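Local atomic coordinates of putative alpha-galactosidase (Bacteroides fragilis, PDB entry 4NZJ), a protein that probably hydrolyses terminal, non-reducing alpha-D-galactose residues from alpha-D-galactosides, as a glycoside hydrolase of family 27. Residues 18-23 with 385-390; 99-104 with 313-318; 295-300 with 418-423; 350-353 with 357-360; 378-383 with 468-473. All coordinates share one frame; numbering follows the deposited sequence.

Interaction 1: 18-23 with 385-390; sequences PHIIGN and QDVLGR
Gln385 sets its CG opposite the carbonyl carbon (chi1 -62°) and then bends again at chi2 (-72°), a double fold that lays the side chain alongside the ring of Pro18, both pointing the same way. Its OE1 lies 3.3 Å from Pro18 CB, a van der Waals contact. The amide's hydrogen bonds go to other residues, OE1 to Thr99 OG1 and NE2 to the carbonyl oxygen of Pro100. A glutamine suits the place, since one flat group can both give and accept while OE1 also lies against a rigid proline ring, which follows a cis peptide bond. A lesser, apolar touch is made in one of the two conformers of Val387, whose CG1 is then 3.6 Å from Ile20 CG2. Between the two pairs a water joins the backbones, accepting from His19 N at 2.8 Å and donating to Gln385 O, also at 2.8 Å. Val387 stands in a type I turn from Asp386 to Gly389, which also holds an Asx turn, Leu388 N to Asp386 OD2; a weak bond from Gly389 N to Asp386 O spans it, and Gly389 has the positive phi that glycine accepts easily. The contact joins edge strand 20-23 of the Ig-like domain, paired in parallel with strand 82-92, to the loop that leaves helix 378-384 and runs on to strand 393-397 of the C-terminal domain.

Interaction 2: 99-104 with 313-318; sequences TPPMGW and SGWNDP
This is a proline-on-tryptophan CH-pi contact at the N-terminal ends of two strands of the catalytic TIM barrel, 102-105 and 315-317, buried near the centre of the chain. Pro100 crosses the Trp315 indole at about a right angle and sets CG over one face, 3.8 Å from the centroid of the six-membered ring and only 2° off its normal, so the carbon stands almost exactly above the middle of the benzene part. Beside it, Pro100 CD comes 3.7 Å from Trp315 CZ2. Pro101 CD approaches obliquely, 3.9 Å from Trp315 CD1, and the backbone carbon of Thr99 is also oblique to the ring, 3.5 Å from Trp315 CZ2. With CG of Trp315 turned away from its own carbonyl carbon (chi1 -50°), the indole reaches across to the 99-101 segment, and its NE1 finds a hydrogen bond outside, to Leu97 O. No hydrogen bond passes between the two segments. The chemistry is that of a compact proline ring, whose C-H groups are set against an electron-rich indole face: a rigid, buried contact that still leaves the one polar atom of the tryptophan side chain bonded.

Interaction 3: 295-300 with 418-423; sequences GILNIL and FNRASS
Arg420 NH2 is gripped by two partners outside the segments, Asp402 in a salt bridge and the carbonyl oxygen of Ser398 in a hydrogen bond, while NH1 bonds to the carbonyl oxygen of Asp399. A bend at chi3 (-78°) carries the guanidinium off to them and leaves the alkyl stem for the contact, CG lying 3.9 Å from Leu297 CD2. Arginine suits the place because it offers both a charged end and this aliphatic part. The Phe418 ring receives the same Leu297 CD2 at its edge, close to the ring plane, 3.8 Å from CZ. Leu300 and Phe418 come from opposite directions, Leu300 CD1 meeting Phe418 CE2 at 3.7 Å, obliquely to the ring. Branched leucines on one helical flank thus fit a ring and an alkyl stem. Between them in sequence, Asn419 bonds to backbone at both ends of its amide within the 419-423 turn: ND2 to Ser423 O at 2.9 Å, nearly straight (170°), and OD1 from Ala421 N at 3.0 Å, an Asx turn. Strand 413-419 of the C-terminal beta domain is in this way set against a barrel helix, 296-303, with Leu350 of helix 341-353 touching both Leu300 and Phe418.

Interaction 4: 350-353 with 357-360; sequences LWCM and PLLS
Helix 341-353 and strand 358-360, joined by a short loop, form the last alpha-to-beta step of the TIM barrel, and here the end of the helix packs on the start of the strand that closes the sheet beside strand 102-105. Leu358 carries the contact, its two methyl branches parting over the helix: CD2 lies 3.9 Å from Trp351 CB, and CD1 lies 4.1 Å from Cys352 SG. Leu358 CG is turned opposite the carbonyl carbon (chi1 -57°), with CD1 extended beyond it, which brings the forked end to the helix although the CA atoms of Trp351 and Leu358 are 7.1 Å apart. Trp351 also offers the edge of its indole to the backbone of Pro357, CD1 meeting the carbonyl oxygen at 3.7 Å near the ring plane. Its NE1 is hydrogen-bonded to Asp319 O, and its ring meets His347 edge to face. Cys352, whose small side chain lets Leu358 CD1 come near, also touches Leu380 and Asn384 of helix 378-384. Since no hydrogen bond links the segments, the seam is held by fit: a branched leucine between a methylene and a sulfur, with the tryptophan N-H satisfied separately and a weakly polar C-H edge turned to a carbonyl oxygen.

Interaction 5: 378-383 with 468-473; sequences PDLIAI and CKVYIF
The C-terminal antiparallel beta-sheet meets the catalytic barrel here, helix 378-384 lying against strand 468-473; the axes of 378-383 and 468-473 are 10.7 Å apart at closest approach and directed 63° from one another. The close part of the contact is centred on Val470, whose two methyls serve different partners. CG1, opposite the backbone N, meets Ile383 CD1 tip to tip at 4.0 Å, while CG2, opposite the carbonyl carbon, lies 4.0 Å from Leu380 CD2, the two side chains crossing at a slant. A beta-branched valine is well suited to a strand here, since it presents both methyls to the helix with no flexible chain beyond CB. Ile383 and Leu380 are about one helical turn apart, so they line the same flank of the helix, and Leu380 rests as well on Ser349 and Lys345 of helix 341-353. Alternation along the strand puts Ile472 on the same side as Val470, with Tyr471 turned the other way to pack on strand 458-463. The looser, partly exposed margin is Asp379 on the helix, which does not touch the strand and bonds instead through OD2 to Tyr443 OH; Lys469, on the far face of the strand, gives its NZ to Lys462 O. No hydrogen bond crosses between helix and strand, leaving methyl packing to join two domains. The longest of the methyl pairs is found toward the end of the strand, where Ile383 CD1 lies 4.3 Å from Ile472 CD1.

Interaction 2 lies nearest the middle of the chain, and the others spread from the barrel it belongs to. Interaction 4, about 8 Å away between centres, shares the same sheet: Gly103 O and Ser360 N lie 2.8 Å apart, Pro101 O and Leu358 N 2.9 Å. Interaction 1 brings in the Ig-like domain, touching interaction 2 where Gln385 OE1 is 2.7 Å from Thr99 OG1. Interactions 3 and 5 use neighbouring strands, 413-419 and 468-473, of the C-terminal sheet, about 18 Å apart between centres, and both touch interaction 4: Phe418 CD2 is 3.5 Å from Leu350 CD1, Cys352 CB 3.4 Å from Leu380 O. Together they tie three domains through the barrel.

Interaction 1: 18-23 with 385-390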
# COMPACT_ATOMS: atom_id res chain seq x y z
N PRO A 18 2.72 -9.84 3.09
CA PRO A 18 2.06 -10.65 2.05
C PRO A 18 2.59 -12.07 1.96
O PRO A 18 3.74 -12.31 2.28
CB PRO A 18 2.41 -9.91 0.75
CG PRO A 18 3.70 -9.23 1.05
CD PRO A 18 3.65 -8.85 2.50
N HIS A 19 1.74 -12.99 1.50
CA HIS A 19 2.13 -14.38 1.29
C HIS A 19 2.25 -14.72 -0.21
O HIS A 19 2.33 -15.90 -0.58
CB HIS A 19 1.11 -15.31 1.96
CG HIS A 19 0.91 -15.03 3.42
ND1 HIS A 19 1.91 -15.21 4.35
CD2 HIS A 19 -0.18 -14.59 4.10
CE1 HIS A 19 1.45 -14.89 5.55
NE2 HIS A 19 0.19 -14.51 5.42
N ILE A 20 2.26 -13.69 -1.05
CA ILE A 20 2.51 -13.86 -2.48
C ILE A 20 3.25 -12.62 -2.95
O ILE A 20 3.00 -11.52 -2.46
CB ILE A 20 1.20 -14.06 -3.28
CG1 ILE A 20 1.53 -14.44 -4.73
CG2 ILE A 20 0.32 -12.82 -3.24
CD1 ILE A 20 0.31 -14.83 -5.54
N ILE A 21 4.19 -12.80 -3.87
CA ILE A 21 5.01 -11.70 -4.37
C ILE A 21 5.34 -11.95 -5.85
O ILE A 21 5.72 -13.06 -6.22
CB ILE A 21 6.29 -11.53 -3.52
CG1 ILE A 21 7.09 -10.29 -3.95
CG2 ILE A 21 7.18 -12.76 -3.60
CD1 ILE A 21 6.51 -8.98 -3.48
N GLY A 22 5.20 -10.91 -6.66
CA GLY A 22 5.47 -10.98 -8.09
C GLY A 22 6.70 -10.17 -8.45
O GLY A 22 6.98 -9.13 -7.85
N ASN A 23 7.43 -10.65 -9.46
CA ASN A 23 8.60 -9.95 -9.99
C ASN A 23 8.81 -10.35 -11.45
O ASN A 23 8.43 -11.45 -11.85
CB ASN A 23 9.83 -10.31 -9.15
CG ASN A 23 10.92 -9.25 -9.21
OD1 ASN A 23 12.07 -9.53 -9.55
ND2 ASN A 23 10.57 -8.03 -8.86
N GLN A 385 -4.03 -7.53 2.29
CA GLN A 385 -3.06 -8.32 1.53
C GLN A 385 -3.61 -9.68 1.06
O GLN A 385 -2.86 -10.50 0.53
CB GLN A 385 -1.79 -8.50 2.37
CG GLN A 385 -1.09 -7.20 2.71
CD GLN A 385 -0.39 -6.58 1.51
OE1 GLN A 385 0.62 -7.10 1.03
NE2 GLN A 385 -0.94 -5.48 1.01
N ASP A 386 -4.90 -9.93 1.25
CA ASP A 386 -5.48 -11.21 0.85
C ASP A 386 -5.19 -11.49 -0.63
O ASP A 386 -5.42 -10.62 -1.47
CB ASP A 386 -6.98 -11.25 1.10
CG ASP A 386 -7.57 -12.62 0.83
OD1 ASP A 386 -7.43 -13.51 1.69
OD2 ASP A 386 -8.15 -12.82 -0.26
N VAL A 387 -4.73 -12.70 -0.93
CA VAL A 387 -4.26 -13.02 -2.28
C VAL A 387 -5.35 -12.97 -3.35
O VAL A 387 -5.05 -12.80 -4.53
CB VAL A 387 -3.53 -14.38 -2.34
CG1 VAL A 387 -2.35 -14.39 -1.37
CG2 VAL A 387 -4.47 -15.55 -2.06
N LEU A 388 -6.62 -13.09 -2.97
CA LEU A 388 -7.69 -12.99 -3.96
C LEU A 388 -7.76 -11.56 -4.53
O LEU A 388 -8.09 -11.37 -5.70
CB LEU A 388 -9.04 -13.40 -3.36
CG LEU A 388 -10.20 -13.52 -4.36
CD1 LEU A 388 -9.94 -14.61 -5.39
CD2 LEU A 388 -11.50 -13.78 -3.61
N GLY A 389 -7.41 -10.58 -3.71
CA GLY A 389 -7.24 -9.21 -4.18
C GLY A 389 -8.53 -8.50 -4.55
O GLY A 389 -8.53 -7.63 -5.42
N ARG A 390 -9.63 -8.86 -3.90
CA ARG A 390 -10.91 -8.23 -4.17
C ARG A 390 -11.04 -6.92 -3.39
O ARG A 390 -10.81 -6.88 -2.18
CB ARG A 390 -12.07 -9.17 -3.80
CG ARG A 390 -12.13 -10.45 -4.62
CD ARG A 390 -12.99 -10.31 -5.87
NE ARG A 390 -13.67 -11.57 -6.19
CZ ARG A 390 -13.16 -12.53 -6.95
NH1 ARG A 390 -11.96 -12.40 -7.50
NH2 ARG A 390 -13.86 -13.64 -7.17
O HOH W 1 -0.98 -12.28 1.50

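Interaction 2: 99-104 with 313-318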
# COMPACT_ATOMS: atom_id res chain seq x y z
N THR A 99 -0.29 -8.15 -4.30
CA THR A 99 -1.06 -7.55 -3.21
C THR A 99 -0.84 -6.04 -3.25
O THR A 99 0.10 -5.56 -3.88
CB THR A 99 -0.59 -8.08 -1.83
OG1 THR A 99 0.77 -7.69 -1.60
CG2 THR A 99 -0.72 -9.59 -1.77
N PRO A 100 -1.72 -5.26 -2.59
CA PRO A 100 -1.53 -3.81 -2.65
C PRO A 100 -0.20 -3.36 -2.06
O PRO A 100 0.30 -3.98 -1.11
CB PRO A 100 -2.70 -3.26 -1.81
CG PRO A 100 -3.74 -4.32 -1.90
CD PRO A 100 -2.99 -5.62 -1.93
N PRO A 101 0.39 -2.28 -2.61
CA PRO A 101 1.66 -1.80 -2.06
C PRO A 101 1.47 -1.14 -0.70
O PRO A 101 0.47 -0.46 -0.46
CB PRO A 101 2.12 -0.78 -3.09
CG PRO A 101 0.86 -0.28 -3.71
CD PRO A 101 -0.13 -1.41 -3.67
N MSE A 102 2.45 -1.33 0.19
CA MSE A 102 2.44 -0.72 1.50
C MSE A 102 3.74 0.03 1.68
O MSE A 102 4.80 -0.44 1.26
CB MSE A 102 2.35 -1.80 2.57
CG MSE A 102 1.12 -2.69 2.42
SE MSE A 102 1.12 -4.12 3.77
CE MSE A 102 1.33 -3.00 5.37
N GLY A 103 3.67 1.19 2.32
CA GLY A 103 4.87 2.00 2.50
C GLY A 103 4.59 3.41 2.96
O GLY A 103 3.64 3.66 3.72
N TRP A 104 5.41 4.33 2.49
CA TRP A 104 5.44 5.72 2.95
C TRP A 104 5.78 6.64 1.79
O TRP A 104 6.60 6.30 0.94
CB TRP A 104 6.48 5.85 4.06
CG TRP A 104 6.77 7.23 4.54
CD1 TRP A 104 6.08 7.93 5.48
CD2 TRP A 104 7.87 8.07 4.14
NE1 TRP A 104 6.66 9.16 5.69
CE2 TRP A 104 7.76 9.27 4.88
CE3 TRP A 104 8.92 7.93 3.24
CZ2 TRP A 104 8.69 10.31 4.75
CZ3 TRP A 104 9.84 8.97 3.10
CH2 TRP A 104 9.72 10.15 3.86
N SER A 313 -2.25 -6.77 -9.23
CA SER A 313 -1.47 -6.03 -10.23
C SER A 313 -2.19 -4.81 -10.83
O SER A 313 -1.75 -4.28 -11.83
CB SER A 313 -0.96 -6.95 -11.34
OG SER A 313 -0.35 -8.12 -10.80
N GLY A 314 -3.27 -4.36 -10.19
CA GLY A 314 -4.01 -3.21 -10.68
C GLY A 314 -4.98 -2.71 -9.63
O GLY A 314 -6.11 -3.17 -9.57
N TRP A 315 -4.53 -1.76 -8.81
CA TRP A 315 -5.28 -1.29 -7.65
C TRP A 315 -5.83 0.13 -7.82
O TRP A 315 -5.16 1.01 -8.37
CB TRP A 315 -4.38 -1.34 -6.41
CG TRP A 315 -3.70 -2.65 -6.26
CD1 TRP A 315 -2.39 -2.94 -6.52
CD2 TRP A 315 -4.30 -3.89 -5.85
NE1 TRP A 315 -2.13 -4.26 -6.28
CE2 TRP A 315 -3.29 -4.87 -5.87
CE3 TRP A 315 -5.59 -4.25 -5.45
CZ2 TRP A 315 -3.53 -6.20 -5.52
CZ3 TRP A 315 -5.83 -5.58 -5.10
CH2 TRP A 315 -4.80 -6.54 -5.14
N ASN A 316 -7.05 0.34 -7.34
CA ASN A 316 -7.58 1.69 -7.19
C ASN A 316 -6.87 2.36 -6.03
O ASN A 316 -6.82 1.80 -4.93
CB ASN A 316 -9.08 1.68 -6.91
CG ASN A 316 -9.92 1.25 -8.11
OD1 ASN A 316 -9.76 1.77 -9.22
ND2 ASN A 316 -10.84 0.31 -7.88
N ASP A 317 -6.34 3.55 -6.26
CA ASP A 317 -5.56 4.28 -5.25
C ASP A 317 -6.37 5.46 -4.71
O ASP A 317 -6.54 6.46 -5.41
CB ASP A 317 -4.25 4.72 -5.89
CG ASP A 317 -3.33 5.47 -4.93
OD1 ASP A 317 -3.64 5.63 -3.73
OD2 ASP A 317 -2.26 5.92 -5.42
N PRO A 318 -6.88 5.36 -3.47
CA PRO A 318 -7.65 6.44 -2.86
C PRO A 318 -6.77 7.46 -2.11
O PRO A 318 -7.27 8.21 -1.26
CB PRO A 318 -8.56 5.70 -1.89
CG PRO A 318 -7.77 4.50 -1.48
CD PRO A 318 -6.78 4.20 -2.57

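Interaction 3: 295-300 with 418-423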
# COMPACT_ATOMS: atom_id res chain seq x y z
N GLY A 295 -12.12 15.08 1.76
CA GLY A 295 -12.18 14.35 3.02
C GLY A 295 -12.21 12.85 2.81
O GLY A 295 -12.46 12.35 1.71
N ILE A 296 -11.95 12.13 3.90
CA ILE A 296 -11.94 10.67 3.89
C ILE A 296 -13.28 10.14 3.39
O ILE A 296 -13.31 9.26 2.53
CB ILE A 296 -11.66 10.13 5.32
CG1 ILE A 296 -10.21 10.42 5.71
CG2 ILE A 296 -11.96 8.63 5.41
CD1 ILE A 296 -9.96 10.44 7.21
N LEU A 297 -14.38 10.67 3.92
CA LEU A 297 -15.72 10.21 3.52
C LEU A 297 -15.95 10.41 2.03
O LEU A 297 -16.59 9.59 1.37
CB LEU A 297 -16.81 10.93 4.30
CG LEU A 297 -16.91 10.62 5.79
CD1 LEU A 297 -18.15 11.25 6.38
CD2 LEU A 297 -16.89 9.11 6.03
N ASN A 298 -15.43 11.51 1.51
CA ASN A 298 -15.67 11.87 0.11
C ASN A 298 -14.95 10.93 -0.84
O ASN A 298 -15.48 10.57 -1.89
CB ASN A 298 -15.24 13.31 -0.11
CG ASN A 298 -15.87 14.23 0.91
OD1 ASN A 298 -15.37 14.36 2.03
ND2 ASN A 298 -16.99 14.83 0.56
N ILE A 299 -13.76 10.50 -0.45
CA ILE A 299 -13.01 9.57 -1.26
C ILE A 299 -13.65 8.17 -1.21
O ILE A 299 -13.65 7.46 -2.20
CB ILE A 299 -11.51 9.57 -0.89
CG1 ILE A 299 -10.89 10.88 -1.40
CG2 ILE A 299 -10.79 8.37 -1.49
CD1 ILE A 299 -9.44 11.11 -1.05
N LEU A 300 -14.24 7.80 -0.07
CA LEU A 300 -15.01 6.55 0.02
C LEU A 300 -16.14 6.52 -1.00
O LEU A 300 -16.35 5.51 -1.65
CB LEU A 300 -15.61 6.36 1.42
CG LEU A 300 -14.62 6.02 2.52
CD1 LEU A 300 -15.33 6.00 3.87
CD2 LEU A 300 -13.93 4.69 2.24
N PHE A 418 -19.59 0.10 9.23
CA PHE A 418 -18.97 1.41 9.40
C PHE A 418 -20.01 2.47 9.70
O PHE A 418 -20.87 2.76 8.87
CB PHE A 418 -18.18 1.77 8.15
CG PHE A 418 -17.72 3.19 8.10
CD1 PHE A 418 -17.09 3.78 9.19
CD2 PHE A 418 -17.88 3.95 6.94
CE1 PHE A 418 -16.65 5.10 9.13
CE2 PHE A 418 -17.44 5.26 6.87
CZ PHE A 418 -16.83 5.84 7.97
N ASN A 419 -19.94 3.01 10.91
CA ASN A 419 -20.80 4.08 11.35
C ASN A 419 -20.24 5.43 10.90
O ASN A 419 -19.24 5.89 11.43
CB ASN A 419 -20.93 4.05 12.87
CG ASN A 419 -21.86 5.11 13.40
OD1 ASN A 419 -22.67 5.67 12.66
ND2 ASN A 419 -21.77 5.38 14.70
N ARG A 420 -20.88 6.05 9.91
CA ARG A 420 -20.52 7.40 9.47
C ARG A 420 -20.89 8.47 10.48
O ARG A 420 -20.24 9.52 10.53
CB ARG A 420 -21.25 7.75 8.17
CG ARG A 420 -20.38 7.74 6.94
CD ARG A 420 -21.25 7.97 5.71
NE ARG A 420 -21.94 6.74 5.35
CZ ARG A 420 -23.25 6.51 5.48
NH1 ARG A 420 -24.09 7.43 5.94
NH2 ARG A 420 -23.73 5.32 5.13
N ALA A 421 -21.93 8.20 11.26
CA ALA A 421 -22.59 9.21 12.07
C ALA A 421 -21.81 9.62 13.31
O ALA A 421 -20.93 8.90 13.79
CB ALA A 421 -23.97 8.73 12.47
N SER A 422 -22.18 10.78 13.83
CA SER A 422 -21.57 11.37 15.01
C SER A 422 -22.19 10.84 16.31
O SER A 422 -21.80 11.27 17.39
CB SER A 422 -21.71 12.88 14.95
OG SER A 422 -23.08 13.24 14.84
N SER A 423 -23.17 9.94 16.20
CA SER A 423 -23.79 9.31 17.36
C SER A 423 -23.63 7.80 17.27
O SER A 423 -23.43 7.26 16.18
CB SER A 423 -25.27 9.67 17.44
OG SER A 423 -25.97 9.16 16.32

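Interaction 4: 350-353 with 357-360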
# COMPACT_ATOMS: atom_id res chain seq x y z
N LEU A 350 -11.01 0.80 6.27
CA LEU A 350 -11.67 0.80 4.98
C LEU A 350 -10.67 0.76 3.83
O LEU A 350 -10.90 0.10 2.83
CB LEU A 350 -12.64 1.99 4.87
CG LEU A 350 -13.87 1.82 5.78
CD1 LEU A 350 -14.65 3.12 5.90
CD2 LEU A 350 -14.76 0.68 5.31
N TRP A 351 -9.53 1.44 3.98
CA TRP A 351 -8.43 1.29 3.01
C TRP A 351 -8.01 -0.19 2.94
O TRP A 351 -7.72 -0.72 1.87
CB TRP A 351 -7.25 2.18 3.40
CG TRP A 351 -7.19 3.55 2.72
CD1 TRP A 351 -6.11 4.07 2.07
CD2 TRP A 351 -8.22 4.55 2.65
NE1 TRP A 351 -6.39 5.33 1.61
CE2 TRP A 351 -7.68 5.65 1.94
CE3 TRP A 351 -9.54 4.64 3.12
CZ2 TRP A 351 -8.42 6.82 1.68
CZ3 TRP A 351 -10.27 5.81 2.87
CH2 TRP A 351 -9.70 6.87 2.14
N CYS A 352 -8.00 -0.87 4.08
CA CYS A 352 -7.69 -2.30 4.08
C CYS A 352 -8.75 -3.09 3.32
O CYS A 352 -8.43 -3.89 2.43
CB CYS A 352 -7.51 -2.84 5.50
SG CYS A 352 -5.94 -2.34 6.25
N MSE A 353 -10.02 -2.86 3.65
CA MSE A 353 -11.14 -3.55 2.99
C MSE A 353 -11.20 -3.31 1.50
O MSE A 353 -11.58 -4.20 0.75
CB MSE A 353 -12.48 -3.09 3.57
CG MSE A 353 -12.70 -3.54 5.01
SE MSE A 353 -13.07 -5.46 5.15
CE MSE A 353 -14.86 -5.46 4.32
N PRO A 357 -3.77 0.70 -1.80
CA PRO A 357 -2.40 0.96 -1.35
C PRO A 357 -2.45 1.50 0.07
O PRO A 357 -3.36 2.26 0.42
CB PRO A 357 -1.92 2.04 -2.32
CG PRO A 357 -2.71 1.79 -3.56
CD PRO A 357 -4.06 1.35 -3.09
N LEU A 358 -1.51 1.06 0.91
CA LEU A 358 -1.40 1.55 2.28
C LEU A 358 -0.11 2.35 2.39
O LEU A 358 0.92 1.85 2.85
CB LEU A 358 -1.40 0.39 3.29
CG LEU A 358 -2.60 -0.54 3.24
CD1 LEU A 358 -2.46 -1.69 4.24
CD2 LEU A 358 -3.89 0.22 3.51
N LEU A 359 -0.17 3.60 1.92
CA LEU A 359 0.99 4.47 1.87
C LEU A 359 0.79 5.59 2.88
O LEU A 359 -0.07 6.46 2.69
CB LEU A 359 1.18 5.04 0.46
CG LEU A 359 1.44 4.00 -0.64
CD1 LEU A 359 1.49 4.66 -2.02
CD2 LEU A 359 2.73 3.24 -0.39
N SER A 360 1.55 5.56 3.96
CA SER A 360 1.43 6.58 4.99
C SER A 360 2.04 7.89 4.53
O SER A 360 3.11 7.91 3.94
CB SER A 360 2.12 6.14 6.28
OG SER A 360 2.05 7.18 7.25

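Interaction 5: 378-383 with 468-473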
# COMPACT_ATOMS: atom_id res chain seq x y z
N PRO A 378 -2.52 -6.36 12.61
CA PRO A 378 -2.18 -7.49 11.74
C PRO A 378 -3.36 -8.09 10.98
O PRO A 378 -3.19 -8.53 9.85
CB PRO A 378 -1.59 -8.53 12.71
CG PRO A 378 -1.36 -7.83 13.99
CD PRO A 378 -2.30 -6.67 14.04
N ASP A 379 -4.53 -8.13 11.62
CA ASP A 379 -5.72 -8.70 10.99
C ASP A 379 -6.21 -7.85 9.83
O ASP A 379 -6.58 -8.37 8.78
CB ASP A 379 -6.85 -8.84 12.01
CG ASP A 379 -6.64 -9.99 12.98
OD1 ASP A 379 -5.77 -10.84 12.74
OD2 ASP A 379 -7.36 -10.03 14.00
N LEU A 380 -6.21 -6.53 10.01
CA LEU A 380 -6.64 -5.63 8.95
C LEU A 380 -5.68 -5.65 7.77
O LEU A 380 -6.09 -5.68 6.62
CB LEU A 380 -6.82 -4.20 9.46
CG LEU A 380 -8.02 -4.00 10.39
CD1 LEU A 380 -8.02 -2.59 10.95
CD2 LEU A 380 -9.33 -4.27 9.65
N ILE A 381 -4.38 -5.66 8.06
CA ILE A 381 -3.39 -5.77 7.00
C ILE A 381 -3.52 -7.11 6.26
O ILE A 381 -3.42 -7.15 5.02
CB ILE A 381 -1.97 -5.55 7.54
CG1 ILE A 381 -1.82 -4.10 7.99
CG2 ILE A 381 -0.92 -5.90 6.48
CD1 ILE A 381 -0.60 -3.84 8.85
N ALA A 382 -3.75 -8.19 6.99
CA ALA A 382 -3.93 -9.50 6.37
C ALA A 382 -5.12 -9.48 5.39
O ALA A 382 -5.06 -10.08 4.33
CB ALA A 382 -4.12 -10.58 7.42
N ILE A 383 -6.18 -8.78 5.76
CA ILE A 383 -7.32 -8.58 4.87
C ILE A 383 -6.91 -7.78 3.62
O ILE A 383 -7.19 -8.20 2.50
CB ILE A 383 -8.50 -7.92 5.61
CG1 ILE A 383 -9.12 -8.93 6.58
CG2 ILE A 383 -9.54 -7.40 4.62
CD1 ILE A 383 -10.08 -8.32 7.58
N CYS A 468 -15.69 1.68 12.91
CA CYS A 468 -15.80 0.58 11.97
C CYS A 468 -15.38 -0.69 12.69
O CYS A 468 -14.26 -0.78 13.20
CB CYS A 468 -14.89 0.83 10.78
SG CYS A 468 -15.00 -0.42 9.49
N LYS A 469 -16.29 -1.66 12.79
CA LYS A 469 -15.96 -2.98 13.31
C LYS A 469 -15.97 -3.98 12.17
O LYS A 469 -16.83 -3.93 11.29
CB LYS A 469 -16.92 -3.41 14.41
CG LYS A 469 -16.67 -2.71 15.73
CD LYS A 469 -17.61 -3.20 16.82
CE LYS A 469 -17.30 -2.53 18.15
NZ LYS A 469 -18.18 -3.02 19.24
N VAL A 470 -15.00 -4.88 12.20
CA VAL A 470 -14.80 -5.84 11.12
C VAL A 470 -14.90 -7.27 11.65
O VAL A 470 -14.46 -7.58 12.76
CB VAL A 470 -13.44 -5.62 10.43
CG1 VAL A 470 -13.23 -6.61 9.28
CG2 VAL A 470 -13.32 -4.19 9.93
N TYR A 471 -15.49 -8.12 10.82
CA TYR A 471 -15.74 -9.52 11.14
C TYR A 471 -15.38 -10.37 9.93
O TYR A 471 -15.44 -9.89 8.80
CB TYR A 471 -17.21 -9.72 11.48
CG TYR A 471 -17.68 -8.85 12.62
CD1 TYR A 471 -18.10 -7.54 12.40
CD2 TYR A 471 -17.68 -9.32 13.93
CE1 TYR A 471 -18.51 -6.74 13.44
CE2 TYR A 471 -18.10 -8.52 14.98
CZ TYR A 471 -18.51 -7.23 14.72
OH TYR A 471 -18.93 -6.41 15.75
N ILE A 472 -15.00 -11.62 10.17
CA ILE A 472 -14.80 -12.56 9.07
C ILE A 472 -15.78 -13.72 9.24
O ILE A 472 -15.73 -14.45 10.23
CB ILE A 472 -13.34 -13.08 8.98
CG1 ILE A 472 -12.36 -11.92 8.86
CG2 ILE A 472 -13.20 -14.02 7.78
CD1 ILE A 472 -10.91 -12.33 8.85
N PHE A 473 -16.66 -13.87 8.26
CA PHE A 473 -17.72 -14.87 8.31
C PHE A 473 -17.35 -16.11 7.51
O PHE A 473 -16.85 -16.01 6.39
CB PHE A 473 -19.03 -14.30 7.75
CG PHE A 473 -19.76 -13.39 8.70
CD1 PHE A 473 -19.37 -12.08 8.87
CD2 PHE A 473 -20.87 -13.85 9.41
CE1 PHE A 473 -20.05 -11.23 9.73
CE2 PHE A 473 -21.55 -13.01 10.28
CZ PHE A 473 -21.15 -11.70 10.44